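Side-chain contacts in putative peptidase (Chlamydophila abortus, PDB 3CE2), which probably acts as a zinc-dependent oligopeptidase of the M3B family, cutting a variety of small bioactive peptides: residues K183-L188 against R525-Y530; F195-A198 against N204-P207; L208-A213 against C233-S238; S214-M217 against E223-K226; T296-I301 against T464-L469. All coordinates share one frame; numbering follows the deposited sequence.

Overall arrangement
Contacts 2, 3 and 4 form one cluster; contact 1 adjoins it and contact 5 lies apart. The hairpin of contact 2 leads into helix 210-217, which meets helix 222-237 in both contacts 3 and 4. The centres of contacts 2, 3 and 4 are 10 to 11 Å apart. Contact 1 joins this cluster at contact 3, where Arg525 CA lies 3.6 Å from Tyr236 CE1. The nearest atoms of contact 5 are about 8 Å from contact 4. The zinc held by His402, His406 and Glu430, with the HExxH motif and so probably the catalytic one, takes no ligand from these contacts. A separate zinc ion is bound by His206 in contact 2.

Contact 1. Residues K183-L188 against R525-Y530; sequences KAFSSL and RIPHFY
This is an aromatic contact in which Phe185, on helix 180-192, packs on Pro527 and His528 of the long loop before helix 536-553. Phe185 carries almost all of it. Its CG stands anti to the backbone N (chi1 172°), which sends the ring away from the helix and over the loop.

The Phe185 and His528 rings form an offset stack. Their centroids are 4.5 Å apart and their planes are 26° from each other. The overlap is displaced toward the start of the phenylalanine side chain. Phe185 CB sits over the middle of the imidazole, 3.8 Å from the centroid of the His528 ring, in a CH-pi contact. His528 CD2 in turn lies over the rim of one phenyl face.

The far end of the phenyl ring reaches the loop backbone. Phe185 CE2 approaches Pro527 CA at 3.4 Å and Pro527 CB at 3.9 Å. Phe185 CZ comes within 4.1 Å of Ile526 C. The carbonyl oxygen of Arg525 lies near the plane of the phenyl ring, at its edge. The contact is mainly ring stacking and carbon packing.

His528 also packs on Leu246 of helix 240-260, which brings a third element to the site. The contact is a plain helix-to-loop aromatic packing. It ties a helix of the oligopeptidase F part to a loop of the peptidase M3 part within this largely helical metallopeptidase fold.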
# COMPACT_ATOMS: atom_id res chain seq x y z
N LYS A 183 -0.98 20.81 5.38
CA LYS A 183 -0.46 21.04 6.72
C LYS A 183 -1.55 21.59 7.63
O LYS A 183 -1.74 21.13 8.76
CB LYS A 183 0.73 22.00 6.69
CG LYS A 183 2.06 21.30 6.41
CD LYS A 183 3.24 22.28 6.36
CE LYS A 183 4.60 21.55 6.43
NZ LYS A 183 5.75 22.52 6.43
N ALA A 184 -2.28 22.58 7.12
CA ALA A 184 -3.33 23.19 7.89
C ALA A 184 -4.39 22.13 8.20
O ALA A 184 -4.85 22.00 9.35
CB ALA A 184 -3.91 24.32 7.13
N PHE A 185 -4.76 21.36 7.18
CA PHE A 185 -5.64 20.24 7.38
C PHE A 185 -5.22 19.37 8.56
O PHE A 185 -6.06 18.96 9.35
CB PHE A 185 -5.74 19.35 6.15
CG PHE A 185 -6.49 18.07 6.40
CD1 PHE A 185 -7.87 18.04 6.35
CD2 PHE A 185 -5.82 16.92 6.77
CE1 PHE A 185 -8.57 16.89 6.62
CE2 PHE A 185 -6.51 15.75 7.02
CZ PHE A 185 -7.88 15.74 6.95
N SER A 186 -3.92 19.07 8.69
CA SER A 186 -3.52 18.16 9.77
C SER A 186 -3.62 18.79 11.13
O SER A 186 -4.07 18.14 12.07
CB SER A 186 -2.12 17.60 9.58
OG SER A 186 -2.05 16.95 8.34
N SER A 187 -3.19 20.04 11.24
CA SER A 187 -3.24 20.67 12.55
C SER A 187 -4.70 20.75 13.01
O SER A 187 -4.99 20.55 14.19
CB SER A 187 -2.55 22.04 12.57
OG SER A 187 -2.60 22.65 11.30
N LEU A 188 -5.63 21.01 12.08
CA LEU A 188 -7.06 21.07 12.46
C LEU A 188 -7.62 19.70 12.80
O LEU A 188 -8.24 19.49 13.84
CB LEU A 188 -7.91 21.65 11.36
CG LEU A 188 -7.75 23.14 11.17
CD1 LEU A 188 -8.32 23.49 9.81
CD2 LEU A 188 -8.44 23.91 12.24
N ARG A 525 -13.24 14.26 6.64
CA ARG A 525 -12.35 13.55 7.54
C ARG A 525 -11.27 12.77 6.83
O ARG A 525 -10.43 12.18 7.49
CB ARG A 525 -13.11 12.62 8.49
CG ARG A 525 -14.59 12.46 8.17
CD ARG A 525 -15.50 12.12 9.40
NE ARG A 525 -14.99 11.04 10.27
CZ ARG A 525 -15.76 10.18 10.93
NH1 ARG A 525 -17.09 10.23 10.82
NH2 ARG A 525 -15.21 9.25 11.71
N ILE A 526 -11.28 12.77 5.50
CA ILE A 526 -10.31 11.97 4.76
C ILE A 526 -9.06 12.73 4.38
O ILE A 526 -9.12 13.58 3.51
CB ILE A 526 -10.89 11.54 3.44
CG1 ILE A 526 -12.17 10.75 3.66
CG2 ILE A 526 -9.86 10.72 2.68
CD1 ILE A 526 -12.93 10.61 2.38
N PRO A 527 -7.91 12.37 4.98
CA PRO A 527 -6.64 13.10 4.93
C PRO A 527 -6.11 13.40 3.52
O PRO A 527 -6.23 12.56 2.63
CB PRO A 527 -5.68 12.18 5.69
CG PRO A 527 -6.59 11.39 6.60
CD PRO A 527 -7.81 11.14 5.77
N HIS A 528 -5.53 14.60 3.34
CA HIS A 528 -5.19 15.13 2.00
C HIS A 528 -4.14 14.31 1.27
O HIS A 528 -3.98 14.47 0.03
CB HIS A 528 -4.71 16.57 2.05
CG HIS A 528 -5.78 17.56 2.34
ND1 HIS A 528 -5.61 18.92 2.14
CD2 HIS A 528 -7.03 17.40 2.83
CE1 HIS A 528 -6.71 19.55 2.50
NE2 HIS A 528 -7.59 18.66 2.92
N PHE A 529 -3.42 13.48 2.05
CA PHE A 529 -2.44 12.55 1.47
C PHE A 529 -3.10 11.36 0.77
O PHE A 529 -2.46 10.68 -0.04
CB PHE A 529 -1.33 12.13 2.46
CG PHE A 529 -1.80 11.28 3.61
CD1 PHE A 529 -1.89 11.83 4.91
CD2 PHE A 529 -2.07 9.93 3.44
CE1 PHE A 529 -2.29 11.04 6.01
CE2 PHE A 529 -2.47 9.12 4.54
CZ PHE A 529 -2.58 9.68 5.83
N TYR A 530 -4.40 11.16 1.07
CA TYR A 530 -5.28 10.32 0.24
C TYR A 530 -5.65 11.01 -1.04
O TYR A 530 -6.49 10.54 -1.78
CB TYR A 530 -6.54 9.88 0.98
CG TYR A 530 -6.17 8.91 2.03
CD1 TYR A 530 -5.62 7.70 1.69
CD2 TYR A 530 -6.28 9.25 3.37
CE1 TYR A 530 -5.23 6.82 2.64
CE2 TYR A 530 -5.89 8.38 4.33
CZ TYR A 530 -5.36 7.17 3.97
OH TYR A 530 -4.96 6.28 4.94

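Contact 2. Residues F195-A198 against N204-P207; sequences FGQA and NSHP. With ZN (zinc ion), chain C.
Ala198 and His206 face each other as an antiparallel hydrogen-bonded pair in a small beta hairpin. Ala198 N donates to His206 O at 2.8 Å, and His206 N donates to Ala198 O at 2.9 Å. Gln197 and Pro207 form the neighbouring non-hydrogen-bonded pair, on the other face of the sheet.

The imidazole of His206 turns away from Ala198. Its CG is anti to the carbonyl carbon (chi1 -61°), and the ring holds two partners. His206 NE2 binds a zinc ion at 2.4 Å. His206 ND1 makes a weak hydrogen bond to Asn204 O, which lies in the ring plane; this weak bond and the zinc probably both limit the ring rotation.

Gln197 is extended beyond CG. Its CG lies 3.9 Å from Pro207 CA, and its OE1 comes to 3.6 Å from Ser205 OG. Ser205 holds OG between its backbone N and carbonyl carbon (chi1 54°), on the side of Gln197 OE1. Ser205 CB packs beside Ala198 O at 3.4 Å.

The Ala198 and His206 face of the hairpin rests on helix 222-237, where both residues touch Leu224. Pro207 O receives a hydrogen bond from Tyr216 OH of helix 210-217, the helix that follows strand 205-207.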
# COMPACT_ATOMS: atom_id res chain seq x y z
N PHE A 195 -12.31 17.27 20.14
CA PHE A 195 -13.13 16.08 20.06
C PHE A 195 -14.27 16.17 21.05
O PHE A 195 -14.23 16.96 21.99
CB PHE A 195 -12.28 14.86 20.35
CG PHE A 195 -11.36 14.50 19.23
CD1 PHE A 195 -11.81 13.72 18.19
CD2 PHE A 195 -10.05 14.95 19.22
CE1 PHE A 195 -10.96 13.38 17.14
CE2 PHE A 195 -9.19 14.62 18.18
CZ PHE A 195 -9.65 13.82 17.14
N GLY A 196 -15.30 15.35 20.83
CA GLY A 196 -16.46 15.33 21.72
C GLY A 196 -16.49 14.04 22.51
O GLY A 196 -15.44 13.44 22.78
N GLN A 197 -17.70 13.61 22.87
CA GLN A 197 -17.88 12.41 23.71
C GLN A 197 -18.87 11.41 23.17
O GLN A 197 -20.00 11.75 22.80
CB GLN A 197 -18.37 12.82 25.09
CG GLN A 197 -17.30 12.79 26.15
CD GLN A 197 -17.58 13.81 27.24
OE1 GLN A 197 -17.22 13.62 28.40
NE2 GLN A 197 -18.24 14.91 26.86
N ALA A 198 -18.46 10.15 23.17
CA ALA A 198 -19.39 9.07 22.94
C ALA A 198 -20.10 8.68 24.24
O ALA A 198 -19.68 9.10 25.33
CB ALA A 198 -18.66 7.89 22.36
N ASN A 204 -22.18 5.72 30.62
CA ASN A 204 -20.77 6.10 30.72
C ASN A 204 -20.36 6.85 29.48
O ASN A 204 -20.56 6.35 28.37
CB ASN A 204 -19.86 4.88 30.80
CG ASN A 204 -20.30 3.89 31.83
OD1 ASN A 204 -21.09 4.21 32.72
ND2 ASN A 204 -19.78 2.67 31.73
N SER A 205 -19.79 8.04 29.63
CA SER A 205 -19.30 8.71 28.44
C SER A 205 -17.86 8.28 28.20
O SER A 205 -17.11 8.03 29.14
CB SER A 205 -19.47 10.22 28.50
OG SER A 205 -18.89 10.72 29.67
N HIS A 206 -17.52 8.12 26.93
CA HIS A 206 -16.19 7.72 26.52
C HIS A 206 -15.70 8.86 25.64
O HIS A 206 -16.30 9.13 24.60
CB HIS A 206 -16.26 6.42 25.72
CG HIS A 206 -16.82 5.26 26.49
ND1 HIS A 206 -17.95 5.34 27.26
CD2 HIS A 206 -16.40 3.97 26.58
CE1 HIS A 206 -18.20 4.17 27.81
NE2 HIS A 206 -17.28 3.31 27.41
N PRO A 207 -14.65 9.58 26.07
CA PRO A 207 -14.16 10.68 25.23
C PRO A 207 -13.41 10.16 24.01
O PRO A 207 -12.97 9.01 24.00
CB PRO A 207 -13.24 11.46 26.19
CG PRO A 207 -13.58 10.92 27.59
CD PRO A 207 -13.90 9.48 27.32
ZN ZN C . -16.46 1.05 27.08

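Contact 3. Residues L208-A213 against C233-S238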
# COMPACT_ATOMS: atom_id res chain seq x y z
N LEU A 208 -13.29 11.01 22.99
CA LEU A 208 -12.96 10.54 21.64
C LEU A 208 -11.61 10.96 21.14
O LEU A 208 -11.04 11.98 21.57
CB LEU A 208 -14.02 11.02 20.64
CG LEU A 208 -15.38 10.32 20.75
CD1 LEU A 208 -16.47 11.16 20.15
CD2 LEU A 208 -15.28 8.97 20.08
N SER A 209 -11.12 10.18 20.20
CA SER A 209 -9.87 10.43 19.54
C SER A 209 -9.95 9.64 18.24
O SER A 209 -10.81 8.80 18.08
CB SER A 209 -8.72 9.91 20.39
OG SER A 209 -8.38 8.59 20.00
N HIS A 210 -9.05 9.90 17.30
CA HIS A 210 -9.08 9.10 16.10
C HIS A 210 -8.98 7.61 16.41
O HIS A 210 -9.78 6.81 15.90
CB HIS A 210 -8.04 9.57 15.08
CG HIS A 210 -8.44 10.83 14.38
ND1 HIS A 210 -7.56 11.86 14.13
CD2 HIS A 210 -9.65 11.24 13.92
CE1 HIS A 210 -8.21 12.84 13.52
NE2 HIS A 210 -9.48 12.49 13.39
N ALA A 211 -8.05 7.24 17.28
CA ALA A 211 -7.86 5.83 17.61
C ALA A 211 -9.04 5.24 18.39
O ALA A 211 -9.42 4.10 18.16
CB ALA A 211 -6.55 5.59 18.32
N LEU A 212 -9.62 6.03 19.29
CA LEU A 212 -10.81 5.58 19.99
C LEU A 212 -12.01 5.45 19.05
O LEU A 212 -12.76 4.47 19.14
CB LEU A 212 -11.15 6.52 21.14
CG LEU A 212 -10.18 6.44 22.32
CD1 LEU A 212 -10.73 7.18 23.52
CD2 LEU A 212 -9.87 4.98 22.67
N ALA A 213 -12.19 6.42 18.16
CA ALA A 213 -13.27 6.36 17.18
C ALA A 213 -13.22 5.06 16.40
O ALA A 213 -14.26 4.46 16.15
CB ALA A 213 -13.23 7.55 16.21
N CYS A 233 -19.09 13.21 13.15
CA CYS A 233 -19.64 14.07 12.11
C CYS A 233 -19.74 15.51 12.57
O CYS A 233 -19.43 16.43 11.82
CB CYS A 233 -21.01 13.58 11.66
SG CYS A 233 -21.00 12.04 10.74
N GLU A 234 -20.19 15.72 13.80
CA GLU A 234 -20.34 17.09 14.28
C GLU A 234 -19.00 17.83 14.33
O GLU A 234 -18.91 19.01 13.99
CB GLU A 234 -21.02 17.10 15.63
CG GLU A 234 -22.52 17.05 15.50
CD GLU A 234 -23.21 16.56 16.77
OE1 GLU A 234 -22.95 17.13 17.85
OE2 GLU A 234 -24.03 15.62 16.68
N ARG A 235 -17.94 17.11 14.71
CA ARG A 235 -16.61 17.71 14.75
C ARG A 235 -16.27 18.34 13.40
O ARG A 235 -15.84 19.48 13.35
CB ARG A 235 -15.53 16.68 15.17
CG ARG A 235 -14.21 17.41 15.51
CD ARG A 235 -13.19 16.62 16.31
NE ARG A 235 -12.28 15.94 15.41
CZ ARG A 235 -11.01 16.27 15.27
NH1 ARG A 235 -10.48 17.23 15.99
NH2 ARG A 235 -10.27 15.61 14.40
N TYR A 236 -16.47 17.60 12.31
CA TYR A 236 -16.07 18.10 11.01
C TYR A 236 -17.07 19.10 10.44
O TYR A 236 -16.71 20.10 9.81
CB TYR A 236 -15.80 16.94 10.05
CG TYR A 236 -14.50 16.24 10.43
CD1 TYR A 236 -13.29 16.60 9.82
CD2 TYR A 236 -14.47 15.27 11.42
CE1 TYR A 236 -12.11 16.00 10.18
CE2 TYR A 236 -13.30 14.65 11.76
CZ TYR A 236 -12.12 15.03 11.15
OH TYR A 236 -10.94 14.42 11.52
N HIS A 237 -18.33 18.82 10.67
CA HIS A 237 -19.36 19.67 10.13
C HIS A 237 -19.12 21.10 10.58
O HIS A 237 -19.25 22.04 9.80
CB HIS A 237 -20.72 19.16 10.58
CG HIS A 237 -21.84 20.08 10.26
ND1 HIS A 237 -22.26 20.30 8.96
CD2 HIS A 237 -22.60 20.88 11.05
CE1 HIS A 237 -23.25 21.17 8.97
NE2 HIS A 237 -23.46 21.55 10.22
N SER A 238 -18.75 21.28 11.84
CA SER A 238 -18.54 22.65 12.30
C SER A 238 -17.33 23.40 11.69
O SER A 238 -17.24 24.60 11.79
CB SER A 238 -18.53 22.69 13.82
OG SER A 238 -17.64 21.72 14.32
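The imidazole of His210 meets the hydroxyl of Tyr236 edge-on. Tyr236 OH lies in the plane of the His210 ring, and His210 NE2 lies near the plane of the Tyr236 ring. The two side chains therefore meet at their rims, without stacking. The guanidinium of Arg235 approaches the same imidazole obliquely, with the two planes 72° apart.

His210 NE2 and Tyr236 OH are hydrogen-bonded at 3.1 Å, with an angle of 153°. Either atom could be the donor. The stronger partner of Tyr236 OH is Ser189 OG of helix 180-192; the bond to His210 comes in addition. Together they help to fix the hydroxyl. Arg235 NH2 stands 3.4 Å from His210 NE2 and 3.2 Å from Tyr236 OH, so three polar groups gather at one point. The nearby guanidinium would probably disfavour a positive charge on His210.

The arginine chain leaves its helix with chi1 at -167° and then bends at chi3. This carries NH2 to the histidine. Phe195 adds to the cluster: it makes a cation-pi contact with Arg235 and an edge-to-face contact with His210.

His210 is the first residue of its helix. Ser209 is the N-cap, and its OG accepts from Leu212 N at 2.9 Å. The contact thus joins the start of helix 210-217 to the C-terminal part of helix 222-237. Asp190 of helix 180-192 also touches the His210 side chain, and the loop carrying Arg525 packs against Tyr236.

Contact 4. Residues S214-M217 against E223-K226; sequences SLYM and ELRK
Tyr216 lays its ring obliquely against the isobutyl group of Leu224. Tyr216 CD1 is 3.8 Å from Leu224 CD2, and Tyr216 CG is 4.1 Å from Leu224 CG. The root of the ring, CG and CD1, does the touching. Leu224 has its CG anti to the backbone N (chi1 -161°), which brings CD2 to the tyrosine. The hydroxyl end of Tyr216 points to the hairpin of contact 2.

Arg225 meets backbone instead of side chains. Its CG packs on Tyr216 O at 3.3 Å, and its CD on Met217 O at 3.4 Å. These are contacts of methylenes with the carbonyls near the C-terminal end of helix 210-217. The chain bends at chi3, and the guanidinium leads elsewhere. It forms a salt bridge with Asp315, and Arg225 NE bonds to Tyr314 O. Those bonds probably hold the methylenes in place.

The zinc ion bound by His206 lies about 4 Å from the nearest atom of the Leu224 side chain, which is not a ligand. The backbones come close, with Met217 CA 5.4 Å from Arg225 CA. Helices 210-217 and 222-237 here form a helical hairpin, and Arg225 NH1 is hydrogen-bonded to Ser219 O in the connecting turn.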
# COMPACT_ATOMS: atom_id res chain seq x y z
N SER A 214 -12.02 4.63 16.02
CA SER A 214 -11.89 3.35 15.29
C SER A 214 -12.27 2.17 16.16
O SER A 214 -12.85 1.19 15.68
CB SER A 214 -10.48 3.13 14.79
OG SER A 214 -10.04 4.26 14.10
N LEU A 215 -11.92 2.25 17.44
CA LEU A 215 -12.23 1.19 18.38
C LEU A 215 -13.74 1.10 18.57
O LEU A 215 -14.33 0.02 18.45
CB LEU A 215 -11.55 1.44 19.72
CG LEU A 215 -11.80 0.34 20.75
CD1 LEU A 215 -11.16 -0.95 20.30
CD2 LEU A 215 -11.29 0.75 22.12
N TYR A 216 -14.38 2.24 18.82
CA TYR A 216 -15.82 2.24 18.97
C TYR A 216 -16.61 1.80 17.72
O TYR A 216 -17.66 1.22 17.88
CB TYR A 216 -16.35 3.58 19.47
CG TYR A 216 -15.66 4.13 20.67
CD1 TYR A 216 -15.14 3.31 21.66
CD2 TYR A 216 -15.55 5.50 20.84
CE1 TYR A 216 -14.50 3.86 22.78
CE2 TYR A 216 -14.93 6.05 21.94
CZ TYR A 216 -14.41 5.24 22.91
OH TYR A 216 -13.79 5.86 23.99
N MET A 217 -16.11 2.04 16.51
CA MET A 217 -16.75 1.50 15.29
C MET A 217 -17.01 0.01 15.40
O MET A 217 -17.95 -0.53 14.81
CB MET A 217 -15.87 1.67 14.05
CG MET A 217 -15.51 3.11 13.68
SD MET A 217 -14.70 3.30 12.05
CE MET A 217 -13.45 1.99 12.02
N GLU A 223 -25.03 1.87 21.05
CA GLU A 223 -25.19 3.26 21.46
C GLU A 223 -23.85 4.00 21.40
O GLU A 223 -23.79 5.20 21.06
CB GLU A 223 -25.77 3.34 22.87
CG GLU A 223 -26.14 4.75 23.33
CD GLU A 223 -27.38 5.32 22.61
OE1 GLU A 223 -28.11 4.57 21.92
OE2 GLU A 223 -27.62 6.54 22.75
N LEU A 224 -22.79 3.28 21.76
CA LEU A 224 -21.43 3.73 21.64
C LEU A 224 -21.10 3.95 20.17
O LEU A 224 -20.55 5.00 19.81
CB LEU A 224 -20.48 2.69 22.25
CG LEU A 224 -19.07 3.12 22.64
CD1 LEU A 224 -19.14 4.30 23.57
CD2 LEU A 224 -18.29 1.96 23.29
N ARG A 225 -21.43 2.98 19.31
CA ARG A 225 -21.15 3.11 17.89
C ARG A 225 -21.84 4.36 17.37
O ARG A 225 -21.26 5.16 16.65
CB ARG A 225 -21.62 1.90 17.10
CG ARG A 225 -20.92 0.60 17.46
CD ARG A 225 -20.97 -0.41 16.31
NE ARG A 225 -22.35 -0.71 15.89
CZ ARG A 225 -23.13 -1.65 16.42
NH1 ARG A 225 -22.67 -2.40 17.42
NH2 ARG A 225 -24.37 -1.82 15.97
N LYS A 226 -23.08 4.54 17.79
CA LYS A 226 -23.91 5.61 17.28
C LYS A 226 -23.44 6.98 17.73
O LYS A 226 -23.30 7.90 16.89
CB LYS A 226 -25.36 5.39 17.67
CG LYS A 226 -26.31 6.44 17.21
CD LYS A 226 -27.62 6.34 17.96
CE LYS A 226 -28.28 7.72 17.99
NZ LYS A 226 -29.74 7.77 18.31

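Contact 5. Residues T296-I301 against T464-L469; sequences TKYFSI and TIFSTL
Tyr298 and Phe466 make this contact between helix 292-306 and helix 451-487.

The aromatic part is a pair of nearly parallel rings. Their planes differ by 11°, and their centroids are 5.1 Å apart. The rings are slid apart, so they barely overlap. The two side chains run past each other in opposite directions. Phe466 also stacks on Phe470, four residues on.

The apolar part consists of ring carbons and one methylene. Tyr298 CD2 meets Phe466 CD2 at 3.5 Å. Tyr298 CB lies 3.7 Å from Phe466 CE2 and 3.9 Å from Phe466 CZ. The phenylalanine thus reaches back to the root of the tyrosine. With chi1 near 180° (176°) the tyrosine extends off its own helix toward the second one. The nearest backbone positions, Tyr298 CA and Phe466 CA, are 9.0 Å apart, so between these segments the side chains make the contact.

The polar part falls to the tyrosine hydroxyl. It is hydrogen-bonded to Asp463, just before the segment 464-469. This bond probably limits the position of the ring's far end.

Both touching residues are buried. Around them, Ile301 and Ile465 pack on helix 590-607, and Leu469 packs on helix 536-553. Helix 451-487 takes a wider pi-type turn at residues 466-469, directly at this contact. The contact is buried aromatic packing between two helices of the peptidase M3 region, away from the zinc sites.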
# COMPACT_ATOMS: atom_id res chain seq x y z
N THR A 296 -25.52 -4.13 -0.92
CA THR A 296 -26.87 -4.38 -0.42
C THR A 296 -27.00 -5.79 0.16
O THR A 296 -27.45 -5.95 1.29
CB THR A 296 -27.90 -4.22 -1.51
OG1 THR A 296 -27.60 -3.04 -2.28
CG2 THR A 296 -29.25 -4.09 -0.91
N LYS A 297 -26.57 -6.81 -0.58
CA LYS A 297 -26.69 -8.19 -0.07
C LYS A 297 -26.02 -8.36 1.27
O LYS A 297 -26.65 -8.79 2.23
CB LYS A 297 -26.09 -9.21 -1.05
CG LYS A 297 -27.10 -9.92 -1.92
CD LYS A 297 -26.41 -10.69 -3.05
CE LYS A 297 -27.42 -11.40 -3.96
NZ LYS A 297 -26.86 -11.64 -5.32
N TYR A 298 -24.73 -8.02 1.32
CA TYR A 298 -23.89 -8.29 2.49
C TYR A 298 -24.40 -7.60 3.72
O TYR A 298 -24.55 -8.24 4.76
CB TYR A 298 -22.43 -7.88 2.27
CG TYR A 298 -21.56 -8.07 3.51
CD1 TYR A 298 -21.59 -9.27 4.23
CD2 TYR A 298 -20.72 -7.04 3.97
CE1 TYR A 298 -20.80 -9.45 5.36
CE2 TYR A 298 -19.93 -7.21 5.11
CZ TYR A 298 -19.97 -8.42 5.80
OH TYR A 298 -19.19 -8.60 6.90
N PHE A 299 -24.65 -6.29 3.62
CA PHE A 299 -25.16 -5.53 4.76
C PHE A 299 -26.51 -6.00 5.31
O PHE A 299 -26.71 -5.94 6.52
CB PHE A 299 -25.18 -4.03 4.46
CG PHE A 299 -23.82 -3.41 4.37
CD1 PHE A 299 -22.68 -4.11 4.79
CD2 PHE A 299 -23.67 -2.10 3.91
CE1 PHE A 299 -21.41 -3.54 4.72
CE2 PHE A 299 -22.39 -1.51 3.83
CZ PHE A 299 -21.26 -2.24 4.24
N SER A 300 -27.42 -6.49 4.48
CA SER A 300 -28.70 -6.98 5.02
C SER A 300 -28.47 -8.22 5.85
O SER A 300 -29.14 -8.45 6.86
CB SER A 300 -29.71 -7.32 3.94
OG SER A 300 -29.33 -6.72 2.73
N ILE A 301 -27.53 -9.05 5.42
CA ILE A 301 -27.21 -10.19 6.24
C ILE A 301 -26.80 -9.67 7.60
O ILE A 301 -27.28 -10.14 8.62
CB ILE A 301 -26.07 -11.00 5.66
CG1 ILE A 301 -26.50 -11.62 4.34
CG2 ILE A 301 -25.61 -12.05 6.66
CD1 ILE A 301 -25.42 -12.43 3.69
N THR A 464 -13.22 -6.67 5.29
CA THR A 464 -11.98 -6.30 4.63
C THR A 464 -12.21 -6.04 3.15
O THR A 464 -11.84 -4.99 2.61
CB THR A 464 -10.96 -7.43 4.76
OG1 THR A 464 -10.60 -7.56 6.13
CG2 THR A 464 -9.73 -7.16 3.93
N ILE A 465 -12.83 -7.01 2.48
CA ILE A 465 -13.14 -6.86 1.07
C ILE A 465 -14.01 -5.61 0.84
O ILE A 465 -13.72 -4.78 -0.02
CB ILE A 465 -13.82 -8.11 0.52
CG1 ILE A 465 -12.89 -9.30 0.67
CG2 ILE A 465 -14.12 -7.93 -0.91
CD1 ILE A 465 -13.52 -10.61 0.25
N PHE A 466 -15.07 -5.47 1.63
CA PHE A 466 -15.94 -4.31 1.43
C PHE A 466 -15.30 -2.98 1.76
O PHE A 466 -15.59 -2.00 1.09
CB PHE A 466 -17.33 -4.49 2.06
CG PHE A 466 -18.26 -5.30 1.21
CD1 PHE A 466 -18.94 -4.70 0.15
CD2 PHE A 466 -18.38 -6.67 1.40
CE1 PHE A 466 -19.75 -5.45 -0.68
CE2 PHE A 466 -19.20 -7.44 0.57
CZ PHE A 466 -19.88 -6.83 -0.46
N SER A 467 -14.43 -2.93 2.76
CA SER A 467 -13.76 -1.65 3.03
C SER A 467 -12.58 -1.38 2.10
O SER A 467 -12.31 -0.21 1.76
CB SER A 467 -13.33 -1.53 4.49
OG SER A 467 -12.17 -2.29 4.70
N THR A 468 -11.87 -2.42 1.66
CA THR A 468 -10.74 -2.11 0.80
C THR A 468 -11.10 -2.05 -0.68
O THR A 468 -10.38 -1.44 -1.46
CB THR A 468 -9.43 -2.91 1.11
OG1 THR A 468 -9.01 -3.64 -0.05
CG2 THR A 468 -9.57 -3.81 2.31
N LEU A 469 -12.22 -2.64 -1.07
CA LEU A 469 -12.61 -2.54 -2.47
C LEU A 469 -13.68 -1.47 -2.71
O LEU A 469 -13.41 -0.45 -3.35
CB LEU A 469 -13.03 -3.90 -3.02
CG LEU A 469 -13.83 -3.95 -4.32
CD1 LEU A 469 -13.35 -2.94 -5.31
CD2 LEU A 469 -13.76 -5.33 -4.93